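Side-chain contacts in alpha-L-rhamnosidase (Streptomyces avermitilis, PDB 3W5M), which hydrolyses terminal non-reducing alpha-L-rhamnose residues from flavonoid glycosides and gum arabic, and binds L-rhamnose through a calcium-dependent carbohydrate-binding module: residues Gln402-Tyr407 / Ser412-Ser417; Thr110-Ala115 / Arg320-Ala325; Val181-Val186 / Gly267-Asp272; Cys238-Thr243 / Lys249-Asp254; Gly805-Lys808 / Ser813-Val816. One frame throughout, in Å; residues are numbered along the deposited sequence.

In the fold
From the N terminus, interaction 2 opens first: the loop 110-115, which follows strand 106-110 of the immunoglobulin-like region, meets strand 316-326 across more than 200 residues of chain. The whole carbohydrate-binding module lies in that span. Within it, interaction 3 joins strand 181-186 to the loop 267-272, and its own span encloses interaction 4, the hairpin 235-244/247-252; the two centres are about 16 Å apart. Once interaction 2 has closed, interaction 1 follows as the hairpin 398-407/412-416, whose first strand is the sheet neighbour of 316-326, so interactions 1 and 2 touch. Last, interaction 5 closes a short turn in the helical catalytic domain, beyond the chain's centre, about 64 Å from interaction 1 between centres.

Interaction 1: residues Gln402-Tyr407 / Ser412-Ser417; sequences QLEVEY and SERITS
Four backbone hydrogen bonds join Leu403 to Ile415 and Val405 to Glu413, the N of each residue giving to the O of its partner. The shortest runs from Leu403 N to Ile415 O at 2.8 Å. Between these pairs the alpha carbons add weaker contacts, with Arg414 CA 3.3 Å from Leu403 O. This is a two-strand antiparallel hairpin, and 412-416 forms an outermost strand of the beta-sheet that also contains strand 316-326. On the face with Gln402, Glu404 and Arg414, polar groups are layered. Gln402 NE2 donates to Glu404 OE2 at 2.7 Å, nearly in its own amide plane. Both atoms lie over the same face of the Arg414 guanidinium, whose plane is only 8° from that of the carboxylate. Glu404 OE2 is 3.8 Å from Arg414 NE, a long salt bridge of charges alone, since no N-H points at the oxygen. A bend at chi3 (-69°) turns the guanidinium back over these groups, and Arg414 NH1 bonds to Ser119. Glu404 OE1 pairs with Arg83. Apolar contact occupies the opposite face: Leu403 CB lies 4.3 Å from Ile415 CB, and Glu413 CG meets the edge of the Tyr407 ring at CE2, 3.7 Å away.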
# COMPACT_ATOMS: atom_id res chain seq x y z
N GLN A 402 10.53 -11.27 20.91
CA GLN A 402 10.59 -11.32 22.39
C GLN A 402 9.26 -11.79 22.95
O GLN A 402 8.26 -11.11 22.82
CB GLN A 402 10.89 -9.93 22.94
CG GLN A 402 11.07 -9.82 24.46
CD GLN A 402 11.91 -8.58 24.79
OE1 GLN A 402 13.02 -8.43 24.27
NE2 GLN A 402 11.40 -7.71 25.66
N LEU A 403 9.28 -12.99 23.53
CA LEU A 403 8.10 -13.57 24.15
C LEU A 403 8.22 -13.42 25.65
O LEU A 403 9.24 -13.83 26.25
CB LEU A 403 8.00 -15.05 23.76
CG LEU A 403 6.94 -15.87 24.49
CD1 LEU A 403 5.54 -15.51 24.03
CD2 LEU A 403 7.24 -17.36 24.29
N GLU A 404 7.20 -12.82 26.24
CA GLU A 404 7.16 -12.56 27.69
C GLU A 404 6.00 -13.29 28.31
O GLU A 404 4.86 -13.08 27.94
CB GLU A 404 7.04 -11.08 27.95
CG GLU A 404 8.25 -10.35 27.37
CD GLU A 404 8.27 -8.88 27.71
OE1 GLU A 404 7.38 -8.42 28.48
OE2 GLU A 404 9.18 -8.18 27.20
N VAL A 405 6.30 -14.18 29.24
CA VAL A 405 5.25 -14.91 29.95
C VAL A 405 5.26 -14.49 31.42
O VAL A 405 6.32 -14.58 32.07
CB VAL A 405 5.51 -16.41 29.88
CG1 VAL A 405 4.27 -17.16 30.39
CG2 VAL A 405 5.88 -16.82 28.45
N GLU A 406 4.12 -14.04 31.93
CA GLU A 406 3.95 -13.67 33.35
C GLU A 406 3.16 -14.77 34.02
O GLU A 406 2.20 -15.28 33.44
CB GLU A 406 3.14 -12.39 33.51
CG GLU A 406 3.45 -11.27 32.53
CD GLU A 406 4.52 -10.29 32.98
OE1 GLU A 406 5.46 -10.69 33.72
OE2 GLU A 406 4.43 -9.11 32.57
N TYR A 407 3.54 -15.09 35.24
CA TYR A 407 2.89 -16.15 36.01
C TYR A 407 2.12 -15.56 37.20
O TYR A 407 2.44 -14.46 37.66
CB TYR A 407 3.95 -17.18 36.42
CG TYR A 407 4.46 -17.97 35.23
CD1 TYR A 407 3.69 -19.01 34.68
CD2 TYR A 407 5.69 -17.67 34.64
CE1 TYR A 407 4.14 -19.72 33.58
CE2 TYR A 407 6.14 -18.39 33.54
CZ TYR A 407 5.35 -19.42 33.02
OH TYR A 407 5.77 -20.16 31.93
N SER A 412 8.21 -14.36 36.03
CA SER A 412 8.11 -14.31 34.57
C SER A 412 9.29 -14.94 33.85
O SER A 412 10.34 -15.22 34.44
CB SER A 412 7.87 -12.87 34.10
OG SER A 412 8.97 -12.09 34.42
N GLU A 413 9.10 -15.21 32.56
CA GLU A 413 10.14 -15.79 31.74
C GLU A 413 10.17 -14.94 30.48
O GLU A 413 9.13 -14.49 30.00
CB GLU A 413 9.82 -17.25 31.38
CG GLU A 413 9.71 -18.20 32.56
CD GLU A 413 11.03 -18.38 33.33
OE1 GLU A 413 12.11 -18.08 32.77
OE2 GLU A 413 10.98 -18.83 34.50
N ARG A 414 11.36 -14.72 29.96
CA ARG A 414 11.51 -14.05 28.67
C ARG A 414 12.30 -14.93 27.71
O ARG A 414 13.42 -15.36 28.01
CB ARG A 414 12.20 -12.68 28.89
CG ARG A 414 12.17 -11.81 27.65
CD ARG A 414 12.96 -10.53 27.88
NE ARG A 414 12.28 -9.67 28.84
CZ ARG A 414 12.60 -8.40 29.06
NH1 ARG A 414 13.58 -7.81 28.38
NH2 ARG A 414 11.93 -7.71 29.96
N ILE A 415 11.71 -15.22 26.55
CA ILE A 415 12.36 -16.03 25.52
C ILE A 415 12.60 -15.08 24.36
O ILE A 415 11.71 -14.33 23.98
CB ILE A 415 11.45 -17.22 25.10
CG1 ILE A 415 11.03 -18.08 26.32
CG2 ILE A 415 12.10 -18.04 23.99
CD1 ILE A 415 12.20 -18.75 27.04
N THR A 416 13.82 -15.05 23.83
CA THR A 416 14.11 -14.13 22.74
C THR A 416 14.83 -14.78 21.57
O THR A 416 15.47 -15.82 21.70
CB THR A 416 14.99 -12.94 23.20
OG1 THR A 416 16.22 -13.46 23.71
CG2 THR A 416 14.32 -12.11 24.29
N SER A 417 14.71 -14.13 20.42
CA SER A 417 15.58 -14.36 19.29
C SER A 417 17.02 -14.12 19.72
O SER A 417 17.33 -13.14 20.44
CB SER A 417 15.20 -13.43 18.13
OG SER A 417 15.20 -12.06 18.50

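Interaction 2: residues Thr110-Ala115 / Arg320-Ala325; sequences TGLMGA and RLYATA
Tyr322 OH gives its proton to a bridging water at 2.7 Å, and that water donates in turn to Thr110 O at 2.8 Å. The water lies in the plane of the phenol ring, at its edge, so the bridge extends the flat group toward the backbone of the loop. It is the polar link between the two segments; the remaining contact is apolar. Leu112 covers one face of the Tyr322 ring. Its CD2 methyl stands 3.9 Å from the ring centroid and 11° off the ring normal, a CH-pi contact directly over the centre. The other methyl, CD1, reaches toward the root of the ring, 4.0 Å from Tyr322 CG, so the leucine fork spans the ring from its attachment point to its middle. A chi1 of -50° sets the tyrosine CG beside the backbone N and opposite the carbonyl carbon, sending the ring out toward the loop. Gly111 CA approaches Tyr322 CE1 obliquely at 4.4 Å. Around this pair, Trp118 touches both Leu112 and Tyr322, and Glu404 of the neighbouring strand packs on both as well. Tyr356 OH bonds to Leu112 N. All three touching residues are buried, and the contact is interdomain packing: the loop after strand 106-110, an outermost strand of the immunoglobulin-like sheet, rests on strand 316-326 of the alpha-L-rhamnosidase N-terminal domain.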
# COMPACT_ATOMS: atom_id res chain seq x y z
N THR A 110 -0.25 -0.77 26.87
CA THR A 110 0.98 -0.23 26.31
C THR A 110 1.88 -1.34 25.81
O THR A 110 1.86 -2.49 26.31
CB THR A 110 1.73 0.64 27.35
OG1 THR A 110 2.03 -0.15 28.51
CG2 THR A 110 0.86 1.80 27.76
N GLY A 111 2.69 -0.99 24.81
CA GLY A 111 3.77 -1.87 24.40
C GLY A 111 5.04 -1.64 25.19
O GLY A 111 5.02 -1.25 26.38
N LEU A 112 6.17 -1.85 24.52
CA LEU A 112 7.47 -1.81 25.16
C LEU A 112 7.96 -0.39 25.41
O LEU A 112 8.85 -0.17 26.23
CB LEU A 112 8.48 -2.59 24.33
CG LEU A 112 8.26 -4.12 24.27
CD1 LEU A 112 9.39 -4.81 23.54
CD2 LEU A 112 8.10 -4.73 25.65
N MET A 113 7.38 0.57 24.70
CA MET A 113 7.66 2.01 24.89
C MET A 113 9.16 2.32 24.95
O MET A 113 9.64 2.90 25.93
CB MET A 113 6.99 2.53 26.16
CG MET A 113 5.49 2.39 26.16
SD MET A 113 4.78 3.21 27.59
CE MET A 113 4.04 4.67 26.86
N GLY A 114 9.90 1.92 23.93
CA GLY A 114 11.31 2.29 23.90
C GLY A 114 12.26 1.12 23.73
O GLY A 114 12.03 0.02 24.25
N ALA A 115 13.36 1.41 23.02
CA ALA A 115 14.39 0.42 22.69
C ALA A 115 14.94 -0.32 23.89
O ALA A 115 15.24 -1.49 23.79
CB ALA A 115 15.52 1.07 21.91
N ARG A 320 2.77 -12.38 25.97
CA ARG A 320 2.77 -11.45 24.85
C ARG A 320 3.94 -11.79 23.97
O ARG A 320 5.02 -12.17 24.48
CB ARG A 320 2.97 -9.99 25.34
CG ARG A 320 1.86 -9.49 26.25
CD ARG A 320 0.56 -9.33 25.47
NE ARG A 320 -0.53 -8.79 26.29
CZ ARG A 320 -1.51 -9.51 26.82
NH1 ARG A 320 -1.56 -10.83 26.61
NH2 ARG A 320 -2.46 -8.92 27.53
N LEU A 321 3.74 -11.70 22.66
CA LEU A 321 4.87 -11.76 21.75
C LEU A 321 4.98 -10.38 21.10
O LEU A 321 4.02 -9.89 20.53
CB LEU A 321 4.68 -12.83 20.66
CG LEU A 321 5.77 -12.94 19.59
CD1 LEU A 321 7.04 -13.55 20.19
CD2 LEU A 321 5.34 -13.77 18.38
N TYR A 322 6.16 -9.79 21.21
CA TYR A 322 6.53 -8.57 20.48
C TYR A 322 7.50 -9.00 19.37
O TYR A 322 8.47 -9.74 19.63
CB TYR A 322 7.21 -7.57 21.44
CG TYR A 322 6.42 -7.34 22.71
CD1 TYR A 322 5.41 -6.42 22.74
CD2 TYR A 322 6.67 -8.08 23.85
CE1 TYR A 322 4.68 -6.19 23.88
CE2 TYR A 322 5.95 -7.87 25.02
CZ TYR A 322 4.95 -6.93 25.02
OH TYR A 322 4.21 -6.72 26.15
N ALA A 323 7.24 -8.57 18.14
CA ALA A 323 8.08 -9.00 17.03
C ALA A 323 8.16 -7.97 15.94
O ALA A 323 7.27 -7.12 15.77
CB ALA A 323 7.56 -10.32 16.45
N THR A 324 9.24 -8.07 15.18
CA THR A 324 9.40 -7.28 13.97
C THR A 324 10.42 -7.98 13.06
O THR A 324 10.99 -9.02 13.43
CB THR A 324 9.80 -5.80 14.29
OG1 THR A 324 9.83 -5.03 13.06
CG2 THR A 324 11.15 -5.70 15.04
N ALA A 325 10.61 -7.46 11.85
CA ALA A 325 11.58 -8.01 10.93
C ALA A 325 12.14 -6.88 10.08
O ALA A 325 11.46 -5.89 9.80
CB ALA A 325 10.94 -9.08 10.03
O HOH W 1 2.00 -5.26 26.00

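Interaction 3: residues Val181-Val186 / Gly267-Asp272; sequences VYAVSV and GWREPD
Arg269 NH1 donates to Ser185 OG at 2.9 Å, with an N-H...O angle of 163° and the oxygen in the guanidinium plane. The same group grips the strand backbone at Ala183 O: Arg269 NH2 gives a bond of 3.2 Å, and NH1 adds a weak one of 3.3 Å. Both acceptors sit at the edge of the guanidinium, in its plane, although for Ala183 O the NH2 donor stands above the carbonyl plane. Arg269 reaches them on a side chain that is straight from CG to NE (chi2 -173°, chi3 168°). Ser185 OG is doubly used, since besides accepting from Arg269 it donates to a water at 2.8 Å. That water donates to Arg269 O, so both ends of the arginine are tied to one serine. The acceptor strand 181-186 belongs to a five-stranded antiparallel sheet of the carbohydrate-binding module CBM67, and Arg269 lies in a type I turn, Gly267 to Glu270, closed by a bond from Glu270 N to Gly267 O. Packing surrounds the polar core. Ser185 OG also lies 3.4 Å from Arg269 CD, and Ala183 CB is 3.5 Å from Arg269 NH2. Trp268 places its ring along the arginine: Arg269 CG lies over the centre of the indole, 3.5 Å above its plane, while Trp268 CZ2 lies over the rim of one guanidinium face. The indole in turn meets Trp158 edge-to-face.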
# COMPACT_ATOMS: atom_id res chain seq x y z
N VAL A 181 24.39 -12.37 -23.91
CA VAL A 181 23.40 -13.45 -23.77
C VAL A 181 24.04 -14.83 -23.88
O VAL A 181 25.17 -14.95 -24.38
CB VAL A 181 22.26 -13.37 -24.83
CG1 VAL A 181 21.40 -12.13 -24.64
CG2 VAL A 181 22.81 -13.45 -26.26
N TYR A 182 23.30 -15.85 -23.45
CA TYR A 182 23.82 -17.22 -23.46
C TYR A 182 22.71 -18.24 -23.75
O TYR A 182 21.53 -17.93 -23.59
CB TYR A 182 24.52 -17.55 -22.14
CG TYR A 182 23.59 -17.49 -20.95
CD1 TYR A 182 22.76 -18.56 -20.64
CD2 TYR A 182 23.51 -16.34 -20.16
CE1 TYR A 182 21.88 -18.51 -19.57
CE2 TYR A 182 22.64 -16.28 -19.08
CZ TYR A 182 21.83 -17.37 -18.78
OH TYR A 182 20.96 -17.31 -17.73
N ALA A 183 23.11 -19.43 -24.19
CA ALA A 183 22.22 -20.60 -24.21
C ALA A 183 23.07 -21.79 -23.76
O ALA A 183 24.09 -22.09 -24.37
CB ALA A 183 21.65 -20.84 -25.60
N VAL A 184 22.69 -22.41 -22.65
CA VAL A 184 23.49 -23.47 -22.07
C VAL A 184 22.73 -24.80 -22.09
O VAL A 184 21.50 -24.83 -21.89
CB VAL A 184 24.02 -23.09 -20.66
CG1 VAL A 184 22.87 -22.61 -19.76
CG2 VAL A 184 24.78 -24.24 -20.04
N SER A 185 23.47 -25.88 -22.36
CA SER A 185 22.94 -27.25 -22.40
C SER A 185 23.80 -28.21 -21.59
O SER A 185 25.00 -27.99 -21.40
CB SER A 185 22.81 -27.72 -23.85
OG SER A 185 24.07 -27.80 -24.48
N VAL A 186 23.17 -29.29 -21.12
CA VAL A 186 23.86 -30.43 -20.56
C VAL A 186 23.51 -31.71 -21.35
O VAL A 186 22.33 -32.00 -21.57
CB VAL A 186 23.50 -30.65 -19.07
CG1 VAL A 186 24.39 -31.75 -18.50
CG2 VAL A 186 23.68 -29.36 -18.27
N GLY A 267 25.27 -31.15 -33.72
CA GLY A 267 25.81 -32.16 -32.83
C GLY A 267 26.73 -31.52 -31.83
O GLY A 267 27.12 -32.15 -30.86
N TRP A 268 27.07 -30.24 -32.04
CA TRP A 268 28.12 -29.59 -31.24
C TRP A 268 27.81 -29.51 -29.76
O TRP A 268 28.72 -29.25 -28.96
CB TRP A 268 28.47 -28.18 -31.77
CG TRP A 268 27.43 -27.15 -31.43
CD1 TRP A 268 26.32 -26.85 -32.16
CD2 TRP A 268 27.42 -26.25 -30.30
NE1 TRP A 268 25.62 -25.84 -31.56
CE2 TRP A 268 26.25 -25.47 -30.40
CE3 TRP A 268 28.26 -26.07 -29.19
CZ2 TRP A 268 25.91 -24.49 -29.46
CZ3 TRP A 268 27.90 -25.09 -28.22
CH2 TRP A 268 26.74 -24.32 -28.38
N ARG A 269 26.54 -29.70 -29.39
CA ARG A 269 26.18 -29.74 -27.97
C ARG A 269 26.30 -31.15 -27.39
O ARG A 269 26.20 -31.33 -26.18
CB ARG A 269 24.80 -29.15 -27.71
CG ARG A 269 24.64 -27.68 -28.14
CD ARG A 269 23.30 -27.11 -27.72
NE ARG A 269 23.24 -25.65 -27.87
CZ ARG A 269 23.50 -24.75 -26.90
NH1 ARG A 269 23.87 -25.12 -25.69
NH2 ARG A 269 23.41 -23.45 -27.16
N GLU A 270 26.51 -32.15 -28.25
CA GLU A 270 26.46 -33.56 -27.79
C GLU A 270 27.76 -34.07 -27.23
O GLU A 270 28.84 -33.58 -27.61
CB GLU A 270 26.03 -34.51 -28.92
CG GLU A 270 24.80 -34.11 -29.71
CD GLU A 270 23.51 -34.23 -28.93
OE1 GLU A 270 23.51 -34.82 -27.83
OE2 GLU A 270 22.49 -33.71 -29.42
N PRO A 271 27.69 -35.09 -26.36
CA PRO A 271 28.91 -35.65 -25.79
C PRO A 271 30.01 -36.02 -26.79
O PRO A 271 31.17 -35.71 -26.53
CB PRO A 271 28.41 -36.89 -25.04
CG PRO A 271 27.05 -36.47 -24.57
CD PRO A 271 26.48 -35.60 -25.66
N ASP A 272 29.66 -36.65 -27.92
CA ASP A 272 30.71 -37.25 -28.76
C ASP A 272 31.21 -36.40 -29.93
O ASP A 272 31.91 -36.89 -30.83
CB ASP A 272 30.30 -38.66 -29.23
CG ASP A 272 30.44 -39.71 -28.12
OD1 ASP A 272 31.20 -39.46 -27.15
OD2 ASP A 272 29.81 -40.79 -28.24
O HOH W 2 25.43 -30.16 -23.78

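Interaction 4: residues Cys238-Thr243 / Lys249-Asp254; sequences CVLVLT and KKIFSD
Val239 and Phe252 run alongside each other from neighbouring strands, and Val239 CG2 meets the phenyl edge at Phe252 CD1, 3.7 Å away. On this same face the extended Lys250 chain runs past two valines, its CG being 4.0 Å from both Val239 CG1 and Val241 CG2. On the opposite face aliphatic groups meet: Leu240 CB faces Ile251 CB, and Leu242 CD2 reaches diagonally to Ile251 CG1 at 4.1 Å. Backbone bonds set this register. Leu240 and Ile251 form one reciprocal pair, Leu242 and Lys249 another; the bond from Leu242 N to Lys249 O, 2.8 Å, is practically straight at 179°. Past Phe252 the pairing changes character. Ser253 N still donates to Cys238 O, but the bond is longer, 3.3 Å, and comes from above the carbonyl plane. The return bond from Cys238 N goes to a side chain, Ser253 OG, at 2.9 Å. A chi1 of 47° folds the hydroxyl back over its own backbone, and it takes the N-H that a main-chain carbonyl would take in a regular pair. Outside the pair, Ser138 and Ser139 also bond to Ser253 OG, and Ser138 OG reaches Cys238 O. On the face with Leu240, Ile251 packs on Arg161 and Val163 of strand 156-165. The two strands make a beta hairpin at the border of a four-stranded antiparallel sheet, one layer of the CBM67 beta-sandwich.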
# COMPACT_ATOMS: atom_id res chain seq x y z
N CYS A 238 30.21 -18.96 -15.18
CA CYS A 238 29.28 -19.87 -14.52
C CYS A 238 29.94 -20.62 -13.37
O CYS A 238 31.18 -20.66 -13.27
CB CYS A 238 28.64 -20.87 -15.52
SG CYS A 238 29.75 -22.20 -16.06
N VAL A 239 29.10 -21.16 -12.47
CA VAL A 239 29.54 -22.19 -11.54
C VAL A 239 28.48 -23.29 -11.54
O VAL A 239 27.29 -23.02 -11.46
CB VAL A 239 29.73 -21.70 -10.07
CG1 VAL A 239 30.25 -22.84 -9.19
CG2 VAL A 239 30.69 -20.53 -10.00
N LEU A 240 28.96 -24.52 -11.65
CA LEU A 240 28.09 -25.68 -11.48
C LEU A 240 28.45 -26.28 -10.13
O LEU A 240 29.59 -26.70 -9.92
CB LEU A 240 28.30 -26.68 -12.63
CG LEU A 240 27.65 -28.08 -12.49
CD1 LEU A 240 26.14 -27.96 -12.58
CD2 LEU A 240 28.19 -28.97 -13.60
N VAL A 241 27.50 -26.24 -9.20
CA VAL A 241 27.73 -26.80 -7.84
C VAL A 241 27.08 -28.18 -7.75
O VAL A 241 25.89 -28.31 -7.95
CB VAL A 241 27.11 -25.91 -6.74
CG1 VAL A 241 27.26 -26.58 -5.37
CG2 VAL A 241 27.80 -24.54 -6.71
N LEU A 242 27.87 -29.19 -7.44
CA LEU A 242 27.31 -30.52 -7.23
C LEU A 242 27.41 -30.83 -5.75
O LEU A 242 28.50 -30.81 -5.17
CB LEU A 242 28.10 -31.55 -8.03
CG LEU A 242 28.21 -31.49 -9.56
CD1 LEU A 242 26.87 -31.13 -10.19
CD2 LEU A 242 29.34 -30.57 -10.06
N THR A 243 26.26 -31.10 -5.13
CA THR A 243 26.22 -31.48 -3.73
C THR A 243 26.15 -33.00 -3.59
O THR A 243 25.35 -33.65 -4.25
CB THR A 243 25.04 -30.81 -3.02
OG1 THR A 243 25.12 -29.39 -3.21
CG2 THR A 243 25.03 -31.14 -1.51
N LYS A 249 31.25 -30.03 -4.79
CA LYS A 249 32.26 -29.93 -5.84
C LYS A 249 31.81 -28.81 -6.80
O LYS A 249 30.64 -28.77 -7.21
CB LYS A 249 32.40 -31.26 -6.57
CG LYS A 249 33.09 -31.20 -7.93
CD LYS A 249 34.61 -31.30 -7.85
CE LYS A 249 35.24 -31.49 -9.23
NZ LYS A 249 34.56 -32.59 -9.98
N LYS A 250 32.73 -27.90 -7.13
CA LYS A 250 32.39 -26.81 -8.06
C LYS A 250 33.15 -26.93 -9.37
O LYS A 250 34.34 -27.23 -9.37
CB LYS A 250 32.68 -25.46 -7.41
CG LYS A 250 31.74 -25.13 -6.26
CD LYS A 250 32.08 -23.78 -5.67
CE LYS A 250 31.40 -23.58 -4.33
NZ LYS A 250 31.31 -22.13 -4.05
N ILE A 251 32.46 -26.70 -10.49
CA ILE A 251 33.08 -26.64 -11.81
C ILE A 251 32.91 -25.18 -12.28
O ILE A 251 31.80 -24.65 -12.23
CB ILE A 251 32.35 -27.56 -12.84
CG1 ILE A 251 32.30 -29.04 -12.38
CG2 ILE A 251 32.94 -27.43 -14.25
CD1 ILE A 251 33.62 -29.65 -11.96
N PHE A 252 34.00 -24.57 -12.73
CA PHE A 252 33.94 -23.16 -13.14
C PHE A 252 34.04 -22.97 -14.63
O PHE A 252 34.53 -23.85 -15.33
CB PHE A 252 35.13 -22.42 -12.51
CG PHE A 252 35.15 -22.48 -11.01
CD1 PHE A 252 34.18 -21.83 -10.26
CD2 PHE A 252 36.14 -23.21 -10.35
CE1 PHE A 252 34.20 -21.86 -8.87
CE2 PHE A 252 36.16 -23.25 -8.95
CZ PHE A 252 35.19 -22.59 -8.23
N SER A 253 33.63 -21.79 -15.12
CA SER A 253 34.04 -21.31 -16.43
C SER A 253 35.51 -20.86 -16.30
O SER A 253 35.88 -20.11 -15.38
CB SER A 253 33.14 -20.16 -16.90
OG SER A 253 32.98 -19.20 -15.85
N ASP A 254 36.35 -21.36 -17.19
CA ASP A 254 37.81 -21.14 -17.08
C ASP A 254 38.48 -21.69 -18.35
O ASP A 254 37.78 -22.07 -19.29
CB ASP A 254 38.41 -21.71 -15.77
CG ASP A 254 38.25 -23.23 -15.63
OD1 ASP A 254 38.16 -23.94 -16.64
OD2 ASP A 254 38.23 -23.71 -14.48

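Interaction 5: residues Gly805-Lys808 / Ser813-Val816; sequences GKVK and SAYV
Val807 N donates to Tyr815 OH at 3.2 Å with an N-H...O angle of 156°, joining the loop between helices 783-800 and 812-820 to the second of them within the six-hairpin, (alpha/alpha)6-barrel glycosidase domain. The phenol oxygen has a further partner in Asp810, a residue between the two segments, so this one hydroxyl links three places along the turn from loop to helix. Apolar contacts follow on both branches of the Val807 side chain. Its CG2 methyl lies 3.5 Å from Tyr815 CE1. The CG1 methyl, placed opposite the backbone N by a chi1 of -177°, turns instead to the helix surface, 4.2 Å from Ala814 CB. Lys808 leads away from the helix, its NZ in a salt bridge with Asp757. Beyond the segments, Tyr815 packs on Ala832, Arg835 and Leu839 of helix 829-842. Carbon atoms also meet oxygens: the Ala814 CB methyl lies 3.9 Å from Lys808 O, and at the outer part of the phenol Lys806 CG comes to 3.4 Å from Tyr815 OH, while Gly805 O lies at the ring edge, 3.6 Å from Tyr815 CE1.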
# COMPACT_ATOMS: atom_id res chain seq x y z
N GLY A 805 -10.72 37.87 -17.24
CA GLY A 805 -10.79 36.66 -16.40
C GLY A 805 -10.23 35.40 -17.04
O GLY A 805 -10.41 34.28 -16.52
N LYS A 806 -9.55 35.56 -18.18
CA LYS A 806 -8.91 34.42 -18.81
C LYS A 806 -7.63 34.09 -18.07
O LYS A 806 -6.86 34.96 -17.70
CB LYS A 806 -8.64 34.69 -20.30
CG LYS A 806 -9.61 33.99 -21.24
CD LYS A 806 -10.95 34.69 -21.31
CE LYS A 806 -11.96 33.90 -22.13
NZ LYS A 806 -11.44 33.49 -23.46
N VAL A 807 -7.43 32.80 -17.83
CA VAL A 807 -6.21 32.37 -17.19
C VAL A 807 -5.32 31.71 -18.24
O VAL A 807 -5.81 31.02 -19.14
CB VAL A 807 -6.51 31.41 -16.01
CG1 VAL A 807 -5.22 31.02 -15.30
CG2 VAL A 807 -7.51 32.06 -15.04
N LYS A 808 -4.03 31.97 -18.12
CA LYS A 808 -2.99 31.43 -18.99
C LYS A 808 -3.14 29.92 -19.21
O LYS A 808 -3.20 29.14 -18.24
CB LYS A 808 -1.62 31.75 -18.41
CG LYS A 808 -0.45 31.28 -19.25
CD LYS A 808 0.85 31.73 -18.61
CE LYS A 808 2.06 31.07 -19.26
NZ LYS A 808 3.33 31.56 -18.63
N SER A 813 -8.50 22.79 -16.41
CA SER A 813 -7.76 22.74 -15.14
C SER A 813 -7.24 24.08 -14.67
O SER A 813 -7.23 24.34 -13.47
CB SER A 813 -6.63 21.72 -15.19
OG SER A 813 -7.18 20.44 -15.09
N ALA A 814 -6.84 24.95 -15.62
CA ALA A 814 -6.43 26.32 -15.31
C ALA A 814 -7.51 27.10 -14.56
O ALA A 814 -7.20 27.84 -13.63
CB ALA A 814 -6.01 27.08 -16.57
N TYR A 815 -8.77 26.91 -14.94
CA TYR A 815 -9.86 27.60 -14.27
C TYR A 815 -10.25 26.89 -12.99
O TYR A 815 -10.45 27.53 -11.96
CB TYR A 815 -11.05 27.75 -15.20
CG TYR A 815 -10.68 28.64 -16.35
CD1 TYR A 815 -10.33 29.98 -16.13
CD2 TYR A 815 -10.63 28.14 -17.66
CE1 TYR A 815 -9.98 30.80 -17.18
CE2 TYR A 815 -10.27 28.96 -18.72
CZ TYR A 815 -9.93 30.28 -18.47
OH TYR A 815 -9.57 31.10 -19.52
N VAL A 816 -10.37 25.57 -13.07
CA VAL A 816 -10.67 24.78 -11.89
C VAL A 816 -9.74 25.17 -10.74
O VAL A 816 -10.22 25.46 -9.63
CB VAL A 816 -10.55 23.26 -12.16
CG1 VAL A 816 -10.57 22.49 -10.83
CG2 VAL A 816 -11.73 22.79 -13.02